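Xylooligosaccharide oxidase (Myceliophthora thermophila, PDB 5L6G) oxidises the C1 hydroxyl of xylooligosaccharides and related sugars to the lactone with bicovalently bound FAD, reducing oxygen to hydrogen peroxide. Local coordinates at residues E267-R272 and S291-A296; Y237-P242 and P299-L304; E258-G263 and R406-Y411; M271-L274 and Q279-L282. All blocks are in the same frame, centred on the assembly; numbering follows the deposited sequence.

Contact 1 (E267-R272 and S291-A296). With XYP (beta-D-xylopyranose), chain H.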
loop_
_atom_site.group_PDB
_atom_site.type_symbol
_atom_site.label_atom_id
_atom_site.label_comp_id
_atom_site.label_asym_id
_atom_site.label_seq_id
_atom_site.Cartn_x
_atom_site.Cartn_y
_atom_site.Cartn_z
ATOM N N GLU A 267 -9.837 20.033 0.002
ATOM C CA GLU A 267 -8.499 19.498 -0.194
ATOM C C GLU A 267 -7.797 19.167 1.118
ATOM O O GLU A 267 -7.100 18.163 1.190
ATOM C CB GLU A 267 -7.637 20.463 -1.011
ATOM C CG GLU A 267 -8.098 20.633 -2.450
ATOM C CD GLU A 267 -7.122 21.421 -3.302
ATOM O OE1 GLU A 267 -5.957 21.625 -2.879
ATOM O OE2 GLU A 267 -7.519 21.834 -4.411
ATOM N N GLU A 268 -8.014 19.977 2.152
ATOM C CA GLU A 268 -7.338 19.812 3.449
ATOM C C GLU A 268 -7.844 18.606 4.250
ATOM O O GLU A 268 -7.187 18.186 5.210
ATOM C CB GLU A 268 -7.549 21.056 4.326
ATOM C CG GLU A 268 -6.930 22.337 3.790
ATOM C CD GLU A 268 -7.774 23.074 2.767
ATOM O OE1 GLU A 268 -8.900 22.636 2.402
ATOM O OE2 GLU A 268 -7.281 24.129 2.333
ATOM N N MET A 269 -9.006 18.072 3.875
ATOM C CA MET A 269 -9.645 16.986 4.599
ATOM C C MET A 269 -9.282 15.623 4.015
ATOM O O MET A 269 -9.316 15.444 2.816
ATOM C CB MET A 269 -11.162 17.156 4.542
ATOM C CG MET A 269 -11.950 16.185 5.406
ATOM S SD MET A 269 -13.700 16.575 5.432
ATOM C CE MET A 269 -13.718 18.163 6.283
ATOM N N ASN A 270 -8.973 14.680 4.894
ATOM C CA ASN A 270 -8.546 13.342 4.519
ATOM C C ASN A 270 -9.304 12.429 5.431
ATOM O O ASN A 270 -9.250 12.608 6.654
ATOM C CB ASN A 270 -7.050 13.153 4.755
ATOM C CG ASN A 270 -6.218 14.082 3.929
ATOM O OD1 ASN A 270 -5.740 13.698 2.864
ATOM N ND2 ASN A 270 -6.076 15.340 4.390
ATOM N N MET A 271 -10.052 11.494 4.862
ATOM C CA MET A 271 -11.088 10.804 5.644
ATOM C C MET A 271 -11.391 9.419 5.094
ATOM O O MET A 271 -11.184 9.164 3.927
ATOM C CB MET A 271 -12.357 11.626 5.681
ATOM C CG MET A 271 -13.348 11.230 6.757
ATOM S SD MET A 271 -14.621 12.465 7.045
ATOM C CE MET A 271 -15.186 12.800 5.366
ATOM N N ARG A 272 -11.863 8.547 5.980
ATOM C CA ARG A 272 -12.301 7.213 5.639
ATOM C C ARG A 272 -13.416 6.771 6.590
ATOM O O ARG A 272 -13.572 7.315 7.679
ATOM C CB ARG A 272 -11.141 6.253 5.789
ATOM C CG ARG A 272 -10.765 5.981 7.247
ATOM C CD ARG A 272 -9.391 5.310 7.322
ATOM N NE ARG A 272 -9.016 4.971 8.679
ATOM C CZ ARG A 272 -7.846 4.453 9.026
ATOM N NH1 ARG A 272 -6.916 4.232 8.111
ATOM N NH2 ARG A 272 -7.599 4.180 10.296
ATOM N N SER A 291 -10.821 24.721 14.684
ATOM C CA SER A 291 -11.879 25.648 14.261
ATOM C C SER A 291 -12.083 25.581 12.747
ATOM O O SER A 291 -13.205 25.674 12.267
ATOM C CB SER A 291 -11.584 27.092 14.707
ATOM O OG SER A 291 -10.238 27.427 14.459
ATOM N N ALA A 292 -10.993 25.390 12.004
ATOM C CA ALA A 292 -11.071 25.297 10.550
ATOM C C ALA A 292 -11.763 23.988 10.150
ATOM O O ALA A 292 -12.616 23.970 9.254
ATOM C CB ALA A 292 -9.685 25.407 9.934
ATOM N N LEU A 293 -11.415 22.899 10.831
ATOM C CA LEU A 293 -12.103 21.622 10.624
ATOM C C LEU A 293 -13.611 21.740 10.854
ATOM O O LEU A 293 -14.412 21.310 10.017
ATOM C CB LEU A 293 -11.538 20.546 11.561
ATOM C CG LEU A 293 -12.409 19.295 11.715
ATOM C CD1 LEU A 293 -12.484 18.560 10.389
ATOM C CD2 LEU A 293 -11.896 18.389 12.818
ATOM N N LYS A 294 -13.994 22.305 11.997
ATOM C CA LYS A 294 -15.402 22.367 12.375
ATOM C C LYS A 294 -16.218 23.049 11.284
ATOM O O LYS A 294 -17.290 22.584 10.908
ATOM C CB LYS A 294 -15.570 23.101 13.712
ATOM C CG LYS A 294 -15.068 22.334 14.930
ATOM C CD LYS A 294 -15.149 23.191 16.189
ATOM C CE LYS A 294 -14.567 22.469 17.401
ATOM N NZ LYS A 294 -15.489 21.427 17.936
ATOM N N THR A 295 -15.690 24.154 10.774
ATOM C CA THR A 295 -16.324 24.902 9.692
ATOM C C THR A 295 -16.388 24.058 8.413
ATOM O O THR A 295 -17.411 24.000 7.738
ATOM C CB THR A 295 -15.557 26.223 9.437
ATOM O OG1 THR A 295 -15.573 27.023 10.626
ATOM C CG2 THR A 295 -16.180 27.020 8.299
ATOM N N ALA A 296 -15.293 23.380 8.107
ATOM C CA ALA A 296 -15.191 22.560 6.902
ATOM C C ALA A 296 -16.121 21.344 6.909
ATOM O O ALA A 296 -16.629 20.939 5.867
ATOM C CB ALA A 296 -13.747 22.113 6.713
HETATM O O1 XYP H . -5.197 1.020 5.358
HETATM C C1 XYP H . -4.442 0.594 6.489
HETATM C C2 XYP H . -4.948 1.325 7.732
HETATM C C3 XYP H . -4.316 0.762 8.998
HETATM C C4 XYP H . -4.494 -0.753 9.047
HETATM C C5 XYP H . -3.986 -1.405 7.755
HETATM O O2 XYP H . -4.612 2.705 7.596
HETATM O O3 XYP H . -4.841 1.420 10.164
HETATM O O4 XYP H . -3.729 -1.300 10.129
HETATM O O5 XYP H . -4.577 -0.814 6.602
#
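M269 on the strand and L293 on the helix form the nearest backbone pair, their CA atoms 8.0 Å apart, which leaves the bridging to side chains. This is helix-on-sheet packing: helix 290-304 lies against one face of the eight-stranded antiparallel sheet containing strand 269-275. M269 leaves the strand with CG anti to the backbone N and runs extended to SD, and a final bend at chi3 (-66°) turns the CE methyl towards two helix residues. CE comes within 4.0 Å of CB of A296 and 4.3 Å of CD1 of L293; Y237 of strand 234-240, beyond strand 280-286, packs against both M269 and L293. Three residues further on, R272 serves the substrate site. Its CG sits between the backbone N and the carbonyl carbon (chi1 72°), and the chain extends to a guanidinium whose NE is bonded to Q283. A leucine here would probably leave O2 of the bound xylose without this donor, although T154, E412 and Y451 also bond the sugar. R272 NH1 meets xylose O2 at 2.8 Å, in the guanidinium plane, with a bent N-H...O angle of 139°.

Contact 2 (Y237-P242 and P299-L304)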
loop_
_atom_site.group_PDB
_atom_site.type_symbol
_atom_site.label_atom_id
_atom_site.label_comp_id
_atom_site.label_asym_id
_atom_site.label_seq_id
_atom_site.Cartn_x
_atom_site.Cartn_y
_atom_site.Cartn_z
ATOM N N TYR A 237 -10.183 13.541 13.935
ATOM C CA TYR A 237 -11.570 13.590 14.393
ATOM C C TYR A 237 -12.287 12.331 13.973
ATOM O O TYR A 237 -11.819 11.597 13.103
ATOM C CB TYR A 237 -12.288 14.810 13.797
ATOM C CG TYR A 237 -12.338 14.811 12.283
ATOM C CD1 TYR A 237 -11.256 15.270 11.534
ATOM C CD2 TYR A 237 -13.463 14.343 11.595
ATOM C CE1 TYR A 237 -11.292 15.267 10.149
ATOM C CE2 TYR A 237 -13.504 14.323 10.205
ATOM C CZ TYR A 237 -12.427 14.794 9.488
ATOM O OH TYR A 237 -12.438 14.783 8.118
ATOM N N GLU A 238 -13.447 12.116 14.581
ATOM C CA GLU A 238 -14.272 10.977 14.274
ATOM C C GLU A 238 -15.725 11.402 14.160
ATOM O O GLU A 238 -16.152 12.397 14.767
ATOM C CB GLU A 238 -14.107 9.937 15.380
ATOM C CG GLU A 238 -12.786 9.220 15.295
ATOM C CD GLU A 238 -12.331 8.554 16.575
ATOM O OE1 GLU A 238 -13.160 8.266 17.467
ATOM O OE2 GLU A 238 -11.105 8.290 16.652
ATOM N N ILE A 239 -16.475 10.655 13.359
ATOM C CA ILE A 239 -17.920 10.834 13.279
ATOM C C ILE A 239 -18.507 9.454 13.318
ATOM O O ILE A 239 -18.372 8.696 12.356
ATOM C CB ILE A 239 -18.379 11.538 11.986
ATOM C CG1 ILE A 239 -17.684 12.896 11.823
ATOM C CG2 ILE A 239 -19.898 11.681 11.985
ATOM C CD1 ILE A 239 -17.738 13.462 10.419
ATOM N N ASN A 240 -19.155 9.130 14.438
ATOM C CA ASN A 240 -19.781 7.831 14.574
ATOM C C ASN A 240 -21.028 7.759 13.709
ATOM O O ASN A 240 -21.789 8.718 13.633
ATOM C CB ASN A 240 -20.119 7.534 16.037
ATOM C CG ASN A 240 -18.885 7.222 16.850
ATOM O OD1 ASN A 240 -17.990 6.525 16.383
ATOM N ND2 ASN A 240 -18.833 7.724 18.071
ATOM N N LEU A 241 -21.200 6.621 13.040
ATOM C CA LEU A 241 -22.282 6.443 12.091
ATOM C C LEU A 241 -23.216 5.365 12.602
ATOM O O LEU A 241 -22.744 4.311 13.024
ATOM C CB LEU A 241 -21.731 6.027 10.734
ATOM C CG LEU A 241 -20.791 7.012 10.055
ATOM C CD1 LEU A 241 -20.103 6.341 8.868
ATOM C CD2 LEU A 241 -21.559 8.253 9.646
ATOM N N PRO A 242 -24.536 5.603 12.525
ATOM C CA PRO A 242 -25.511 4.647 13.039
ATOM C C PRO A 242 -25.805 3.530 12.058
ATOM O O PRO A 242 -26.965 3.287 11.716
ATOM C CB PRO A 242 -26.749 5.515 13.244
ATOM C CG PRO A 242 -26.655 6.495 12.139
ATOM C CD PRO A 242 -25.202 6.839 12.073
ATOM N N PRO A 299 -21.164 21.024 6.687
ATOM C CA PRO A 299 -22.106 20.555 5.664
ATOM C C PRO A 299 -22.321 19.039 5.655
ATOM O O PRO A 299 -23.466 18.580 5.503
ATOM C CB PRO A 299 -21.463 21.028 4.357
ATOM C CG PRO A 299 -20.757 22.275 4.753
ATOM C CD PRO A 299 -20.209 21.994 6.127
ATOM N N LEU A 300 -21.248 18.265 5.832
ATOM C CA LEU A 300 -21.385 16.818 5.938
ATOM C C LEU A 300 -22.187 16.395 7.170
ATOM O O LEU A 300 -23.024 15.491 7.089
ATOM C CB LEU A 300 -20.014 16.140 5.998
ATOM C CG LEU A 300 -20.088 14.605 5.976
ATOM C CD1 LEU A 300 -20.900 14.129 4.780
ATOM C CD2 LEU A 300 -18.706 13.962 6.009
ATOM N N LEU A 301 -21.904 17.018 8.312
ATOM C CA LEU A 301 -22.612 16.687 9.555
ATOM C C LEU A 301 -24.126 16.914 9.413
ATOM O O LEU A 301 -24.926 16.085 9.848
ATOM C CB LEU A 301 -22.069 17.500 10.730
ATOM C CG LEU A 301 -20.620 17.299 11.193
ATOM C CD1 LEU A 301 -20.351 18.237 12.363
ATOM C CD2 LEU A 301 -20.315 15.855 11.578
ATOM N N ALA A 302 -24.500 18.019 8.772
ATOM C CA ALA A 302 -25.905 18.339 8.515
ATOM C C ALA A 302 -26.529 17.322 7.561
ATOM O O ALA A 302 -27.659 16.893 7.754
ATOM C CB ALA A 302 -26.031 19.745 7.951
ATOM N N LEU A 303 -25.776 16.930 6.545
ATOM C CA LEU A 303 -26.232 15.953 5.569
ATOM C C LEU A 303 -26.480 14.576 6.196
ATOM O O LEU A 303 -27.505 13.955 5.936
ATOM C CB LEU A 303 -25.203 15.844 4.444
ATOM C CG LEU A 303 -25.558 14.943 3.276
ATOM C CD1 LEU A 303 -26.689 15.573 2.475
ATOM C CD2 LEU A 303 -24.318 14.722 2.416
ATOM N N LEU A 304 -25.535 14.104 7.009
ATOM C CA LEU A 304 -25.654 12.816 7.690
ATOM C C LEU A 304 -26.412 12.878 9.018
ATOM O O LEU A 304 -26.668 11.846 9.634
ATOM C CB LEU A 304 -24.270 12.262 7.984
ATOM C CG LEU A 304 -23.376 12.005 6.771
ATOM C CD1 LEU A 304 -22.042 11.500 7.256
ATOM C CD2 LEU A 304 -24.018 11.014 5.824
#
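I239 with L301, and L241 with L304, are the two side-chain pairs that join residues 237-242 to the last turn of helix 290-304. Both pairs have CA atoms 8.4 Å apart, so the helix keeps an even distance from the strand, and 176 Å² is buried in all. The contacts between segments are apolar. I239 holds CG1 beside its backbone N (chi1 -56°) and continues nearly straight, which brings CD1 to 3.7 Å from CD2 of L301; the same leucine methyl lies 4.0 Å from CG1 of I239. The second meeting is a looser methyl-to-methyl touch, CD2 of L241 to CD1 of L304 at 4.1 Å. In each pair the side chains lie at a slant to one another. The backbone bonds lie within the helix or between strands of the sheet. In the helix, L303 N bonds P299 O at 3.0 Å and L304 N bonds L300 O at 2.9 Å, whereas a kink falls at P299 and L300, whose nitrogens lack the bond to the preceding turn; at P299 the reason is chemical, since a proline nitrogen has no hydrogen to give. I239 and L241 are backbone-bonded to L282 and T280 of strand 280-286. The arrangement is consistent with the substrate domain of this oxidase family, in which helices pack on a large antiparallel sheet.

Contact 3 (E258-G263 and R406-Y411)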
loop_
_atom_site.group_PDB
_atom_site.type_symbol
_atom_site.label_atom_id
_atom_site.label_comp_id
_atom_site.label_asym_id
_atom_site.label_seq_id
_atom_site.Cartn_x
_atom_site.Cartn_y
_atom_site.Cartn_z
ATOM N N GLU A 258 -22.491 10.798 -2.760
ATOM C CA GLU A 258 -22.987 11.942 -3.503
ATOM C C GLU A 258 -22.249 13.220 -3.051
ATOM O O GLU A 258 -21.800 14.013 -3.884
ATOM C CB GLU A 258 -24.515 12.046 -3.342
ATOM C CG GLU A 258 -25.176 13.106 -4.182
ATOM C CD GLU A 258 -26.689 13.160 -3.987
ATOM O OE1 GLU A 258 -27.308 12.094 -3.772
ATOM O OE2 GLU A 258 -27.249 14.283 -4.085
ATOM N N TRP A 259 -22.062 13.369 -1.742
ATOM C CA TRP A 259 -21.305 14.497 -1.188
ATOM C C TRP A 259 -19.871 14.509 -1.740
ATOM O O TRP A 259 -19.398 15.528 -2.213
ATOM C CB TRP A 259 -21.298 14.409 0.332
ATOM C CG TRP A 259 -20.419 15.353 1.069
ATOM C CD1 TRP A 259 -20.679 16.664 1.370
ATOM C CD2 TRP A 259 -19.138 15.057 1.632
ATOM N NE1 TRP A 259 -19.619 17.199 2.086
ATOM C CE2 TRP A 259 -18.668 16.232 2.256
ATOM C CE3 TRP A 259 -18.347 13.905 1.675
ATOM C CZ2 TRP A 259 -17.437 16.289 2.912
ATOM C CZ3 TRP A 259 -17.124 13.956 2.316
ATOM C CH2 TRP A 259 -16.684 15.142 2.938
ATOM N N LEU A 260 -19.195 13.370 -1.699
ATOM C CA LEU A 260 -17.801 13.311 -2.145
ATOM C C LEU A 260 -17.706 13.591 -3.643
ATOM O O LEU A 260 -16.899 14.393 -4.100
ATOM C CB LEU A 260 -17.182 11.945 -1.831
ATOM C CG LEU A 260 -15.699 11.754 -2.169
ATOM C CD1 LEU A 260 -14.820 12.708 -1.388
ATOM C CD2 LEU A 260 -15.306 10.319 -1.894
ATOM N N LEU A 261 -18.569 12.938 -4.394
ATOM C CA LEU A 261 -18.546 12.998 -5.830
ATOM C C LEU A 261 -18.845 14.412 -6.311
ATOM O O LEU A 261 -18.334 14.849 -7.345
ATOM C CB LEU A 261 -19.545 11.974 -6.357
ATOM C CG LEU A 261 -19.582 11.568 -7.806
ATOM C CD1 LEU A 261 -18.244 11.051 -8.283
ATOM C CD2 LEU A 261 -20.708 10.532 -7.965
ATOM N N ASN A 262 -19.623 15.152 -5.535
ATOM C CA ASN A 262 -19.906 16.537 -5.850
ATOM C C ASN A 262 -18.970 17.582 -5.243
ATOM O O ASN A 262 -19.290 18.752 -5.249
ATOM C CB ASN A 262 -21.363 16.856 -5.514
ATOM C CG ASN A 262 -22.318 16.266 -6.536
ATOM O OD1 ASN A 262 -22.462 16.793 -7.638
ATOM N ND2 ASN A 262 -22.912 15.119 -6.205
ATOM N N GLY A 263 -17.801 17.168 -4.763
ATOM C CA GLY A 263 -16.781 18.120 -4.336
ATOM C C GLY A 263 -16.994 18.633 -2.924
ATOM O O GLY A 263 -16.495 19.712 -2.571
ATOM N N ARG A 406 -14.582 7.800 -11.609
ATOM C CA ARG A 406 -14.616 6.343 -11.721
ATOM C C ARG A 406 -13.929 5.666 -10.519
ATOM O O ARG A 406 -14.299 4.551 -10.108
ATOM C CB ARG A 406 -13.944 5.935 -13.040
ATOM C CG ARG A 406 -14.060 4.473 -13.455
ATOM C CD ARG A 406 -13.264 4.232 -14.741
ATOM N NE ARG A 406 -13.860 4.926 -15.887
ATOM C CZ ARG A 406 -14.941 4.500 -16.545
ATOM N NH1 ARG A 406 -15.559 3.376 -16.184
ATOM N NH2 ARG A 406 -15.420 5.203 -17.572
ATOM N N HIS A 407 -12.938 6.349 -9.952
ATOM C CA HIS A 407 -12.175 5.814 -8.837
ATOM C C HIS A 407 -12.437 6.693 -7.652
ATOM O O HIS A 407 -11.678 7.598 -7.336
ATOM C CB HIS A 407 -10.705 5.735 -9.223
ATOM C CG HIS A 407 -10.497 4.905 -10.443
ATOM N ND1 HIS A 407 -9.890 5.384 -11.579
ATOM C CD2 HIS A 407 -10.911 3.650 -10.736
ATOM C CE1 HIS A 407 -9.887 4.438 -12.503
ATOM N NE2 HIS A 407 -10.489 3.372 -12.012
ATOM N N LEU A 408 -13.560 6.403 -7.016
ATOM C CA LEU A 408 -14.095 7.256 -5.972
ATOM C C LEU A 408 -13.724 6.772 -4.586
ATOM O O LEU A 408 -13.494 7.598 -3.687
ATOM C CB LEU A 408 -15.606 7.260 -6.078
ATOM C CG LEU A 408 -16.306 8.288 -5.204
ATOM C CD1 LEU A 408 -15.818 9.699 -5.496
ATOM C CD2 LEU A 408 -17.810 8.184 -5.401
ATOM N N PHE A 409 -13.710 5.442 -4.418
ATOM C CA PHE A 409 -13.493 4.799 -3.124
ATOM C C PHE A 409 -12.431 3.727 -3.257
ATOM O O PHE A 409 -12.404 2.979 -4.233
ATOM C CB PHE A 409 -14.749 4.090 -2.602
ATOM C CG PHE A 409 -15.876 5.009 -2.251
ATOM C CD1 PHE A 409 -15.685 6.048 -1.359
ATOM C CD2 PHE A 409 -17.127 4.832 -2.815
ATOM C CE1 PHE A 409 -16.719 6.883 -1.022
ATOM C CE2 PHE A 409 -18.159 5.683 -2.504
ATOM C CZ PHE A 409 -17.963 6.704 -1.594
ATOM N N LEU A 410 -11.590 3.659 -2.238
ATOM C CA LEU A 410 -10.652 2.578 -2.029
ATOM C C LEU A 410 -11.019 1.841 -0.755
ATOM O O LEU A 410 -11.341 2.444 0.286
ATOM C CB LEU A 410 -9.245 3.145 -1.918
ATOM C CG LEU A 410 -8.099 2.259 -1.488
ATOM C CD1 LEU A 410 -7.886 1.207 -2.559
ATOM C CD2 LEU A 410 -6.835 3.099 -1.260
ATOM N N TYR A 411 -10.931 0.524 -0.818
ATOM C CA TYR A 411 -11.383 -0.310 0.273
ATOM C C TYR A 411 -10.308 -1.273 0.728
ATOM O O TYR A 411 -9.581 -1.841 -0.101
ATOM C CB TYR A 411 -12.555 -1.167 -0.157
ATOM C CG TYR A 411 -13.758 -0.469 -0.744
ATOM C CD1 TYR A 411 -13.718 0.074 -2.028
ATOM C CD2 TYR A 411 -14.948 -0.411 -0.051
ATOM C CE1 TYR A 411 -14.825 0.645 -2.614
ATOM C CE2 TYR A 411 -16.073 0.161 -0.620
ATOM C CZ TYR A 411 -16.013 0.686 -1.902
ATOM O OH TYR A 411 -17.115 1.264 -2.478
#
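L260 and L261, at the end of helix 246-261, both meet the side chain of L408. In L260, chi1 (-177°) points CG towards L408, and the chi2 turn brings CD2 to 3.7 Å from CD1 of L408. The two chains slide past each other in opposite senses, giving a lengthwise overlap in which CG of L260 also lies 3.9 Å from that CD1. L261 approaches the same methyl across its path, at about a right angle, with its own CD1 3.9 Å away. All three leucines share the conformation with CG opposite the backbone N. F409 differs: CG stands beside the backbone N (chi1 -67°), and its ring turns back so that CG of L408 lies 4.1 Å above the plane, over the ring centre. CD2 of L260 meets the same ring obliquely at CE1, 3.8 Å off. In the fold, these contacts pack the C-terminal end of helix 246-261 on the large antiparallel sheet at strand 409-417. L408 and F409 both face T349, a classic beta bulge leading into that strand. The helix ends here in a Schellman motif: G263, with positive phi, is the C-prime residue, and its N bonds L260 O at 3.0 Å. N262 adds a side-chain bond to the closing turn. Its ND2 donates to E258 O at 2.8 Å with an N-H...O angle of 157°, while its backbone N reaches that oxygen from the opposite face of the carbonyl plane. W253, earlier in the helix, also meets the F409 ring.

Contact 4 (M271-L274 and Q279-L282). With XYP (beta-D-xylopyranose), chain H.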
loop_
_atom_site.group_PDB
_atom_site.type_symbol
_atom_site.label_atom_id
_atom_site.label_comp_id
_atom_site.label_asym_id
_atom_site.label_seq_id
_atom_site.Cartn_x
_atom_site.Cartn_y
_atom_site.Cartn_z
ATOM N N MET A 271 -10.052 11.494 4.862
ATOM C CA MET A 271 -11.088 10.804 5.644
ATOM C C MET A 271 -11.391 9.419 5.094
ATOM O O MET A 271 -11.184 9.164 3.927
ATOM C CB MET A 271 -12.357 11.626 5.681
ATOM C CG MET A 271 -13.348 11.230 6.757
ATOM S SD MET A 271 -14.621 12.465 7.045
ATOM C CE MET A 271 -15.186 12.800 5.366
ATOM N N ARG A 272 -11.863 8.547 5.980
ATOM C CA ARG A 272 -12.301 7.213 5.639
ATOM C C ARG A 272 -13.416 6.771 6.590
ATOM O O ARG A 272 -13.572 7.315 7.679
ATOM C CB ARG A 272 -11.141 6.253 5.789
ATOM C CG ARG A 272 -10.765 5.981 7.247
ATOM C CD ARG A 272 -9.391 5.310 7.322
ATOM N NE ARG A 272 -9.016 4.971 8.679
ATOM C CZ ARG A 272 -7.846 4.453 9.026
ATOM N NH1 ARG A 272 -6.916 4.232 8.111
ATOM N NH2 ARG A 272 -7.599 4.180 10.296
ATOM N N VAL A 273 -14.185 5.793 6.158
ATOM C CA VAL A 273 -15.044 5.036 7.048
ATOM C C VAL A 273 -14.246 3.843 7.531
ATOM O O VAL A 273 -13.685 3.131 6.725
ATOM C CB VAL A 273 -16.295 4.512 6.316
ATOM C CG1 VAL A 273 -17.119 3.632 7.241
ATOM C CG2 VAL A 273 -17.136 5.668 5.794
ATOM N N LEU A 274 -14.194 3.652 8.845
ATOM C CA LEU A 274 -13.752 2.398 9.441
ATOM C C LEU A 274 -14.975 1.732 10.022
ATOM O O LEU A 274 -15.686 2.337 10.798
ATOM C CB LEU A 274 -12.759 2.643 10.576
ATOM C CG LEU A 274 -12.358 1.408 11.396
ATOM C CD1 LEU A 274 -11.667 0.379 10.504
ATOM C CD2 LEU A 274 -11.459 1.785 12.549
ATOM N N GLN A 279 -18.627 -1.088 15.834
ATOM C CA GLN A 279 -18.762 0.352 15.623
ATOM C C GLN A 279 -18.424 0.695 14.179
ATOM O O GLN A 279 -17.634 -0.004 13.548
ATOM C CB GLN A 279 -17.853 1.134 16.584
ATOM C CG GLN A 279 -17.951 2.643 16.417
ATOM C CD GLN A 279 -17.563 3.402 17.661
ATOM O OE1 GLN A 279 -18.423 3.783 18.458
ATOM N NE2 GLN A 279 -16.276 3.612 17.849
ATOM N N THR A 280 -19.051 1.749 13.665
ATOM C CA THR A 280 -18.727 2.315 12.363
ATOM C C THR A 280 -18.546 3.813 12.539
ATOM O O THR A 280 -19.339 4.464 13.221
ATOM C CB THR A 280 -19.830 2.049 11.333
ATOM O OG1 THR A 280 -20.013 0.620 11.178
ATOM C CG2 THR A 280 -19.431 2.651 9.973
ATOM N N GLN A 281 -17.494 4.363 11.960
ATOM C CA GLN A 281 -17.290 5.802 12.099
ATOM C C GLN A 281 -16.445 6.302 10.956
ATOM O O GLN A 281 -15.682 5.533 10.359
ATOM C CB GLN A 281 -16.608 6.117 13.428
ATOM C CG GLN A 281 -15.249 5.457 13.593
ATOM C CD GLN A 281 -14.503 5.875 14.843
ATOM O OE1 GLN A 281 -13.285 5.779 14.890
ATOM N NE2 GLN A 281 -15.217 6.344 15.848
ATOM N N LEU A 282 -16.616 7.587 10.648
ATOM C CA LEU A 282 -15.661 8.272 9.829
ATOM C C LEU A 282 -14.512 8.628 10.736
ATOM O O LEU A 282 -14.734 8.967 11.899
ATOM C CB LEU A 282 -16.257 9.516 9.200
ATOM C CG LEU A 282 -17.327 9.230 8.149
ATOM C CD1 LEU A 282 -18.357 10.343 8.153
ATOM C CD2 LEU A 282 -16.700 9.067 6.790
HETATM O O1 XYP H . -5.197 1.020 5.358
HETATM C C1 XYP H . -4.442 0.594 6.489
HETATM C C2 XYP H . -4.948 1.325 7.732
HETATM C C3 XYP H . -4.316 0.762 8.998
HETATM C C4 XYP H . -4.494 -0.753 9.047
HETATM C C5 XYP H . -3.986 -1.405 7.755
HETATM O O2 XYP H . -4.612 2.705 7.596
HETATM O O3 XYP H . -4.841 1.420 10.164
HETATM O O4 XYP H . -3.729 -1.300 10.129
HETATM O O5 XYP H . -4.577 -0.814 6.602
HETATM O O HOH W 1 -15.386 1.725 13.575
#
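L274 and Q281 form the hydrogen-bonded pair of this contact, and V273 and L282 the adjacent non-hydrogen-bonded pair; the strand segments run antiparallel at 177° with their axes 4.7 Å apart. Backbone bonds come first. L274 N donates to Q281 O at 2.8 Å, and Q281 N returns a bond to L274 O at 3.0 Å. Beyond the V273-L282 pair, CA of L282 comes within 3.1 Å of R272 O, a CA-H...O contact. A water donates to L274 O and, weakly, to Q279 O at the turn end of the hairpin. The segments belong to the two arms of a beta hairpin, strands 269-275 and 280-286, in the middle of the eight-stranded sheet. Its apolar contacts gather on the helix-covered face. CG2 of V273 touches CD2 of L282 at 3.6 Å, while CG1, anti to the backbone N (chi1 176°), reaches CG2 of T280 at 3.7 Å. M271 lays CG 4.0 Å from that L282 methyl, and its CE goes on to W259. Replacing M271 by an alanine would probably open a gap between L282 and the indole of W259. The opposite face carries L274, packed on Y376 and I378, and the polar R272 and Q281. Q281 NE2 bonds N240 OD1 and E238 OE1, while Q281 OE1 bonds NE2 of Q283, the glutamine that also holds R272 NE.

In the fold
All four contacts gather at one eight-stranded antiparallel sheet, with centres 10 to 16 Å apart. Contact 4 pairs two of its strands, contacts 1 and 2 lay helix 290-304 on it, and contact 3 seats the end of helix 246-261. Along the chain, contacts 1 and 4 start from the same strand 269-275 and are nested within the loops closed by contacts 2 and 3, whose own segments alternate. The two helices also meet each other, W259 of contact 3 packing on L300 and L303 of contact 2. The helical layer thus backs the sheet on one face, while R272 of strand 269-275 reaches from the opposite face to the sugar.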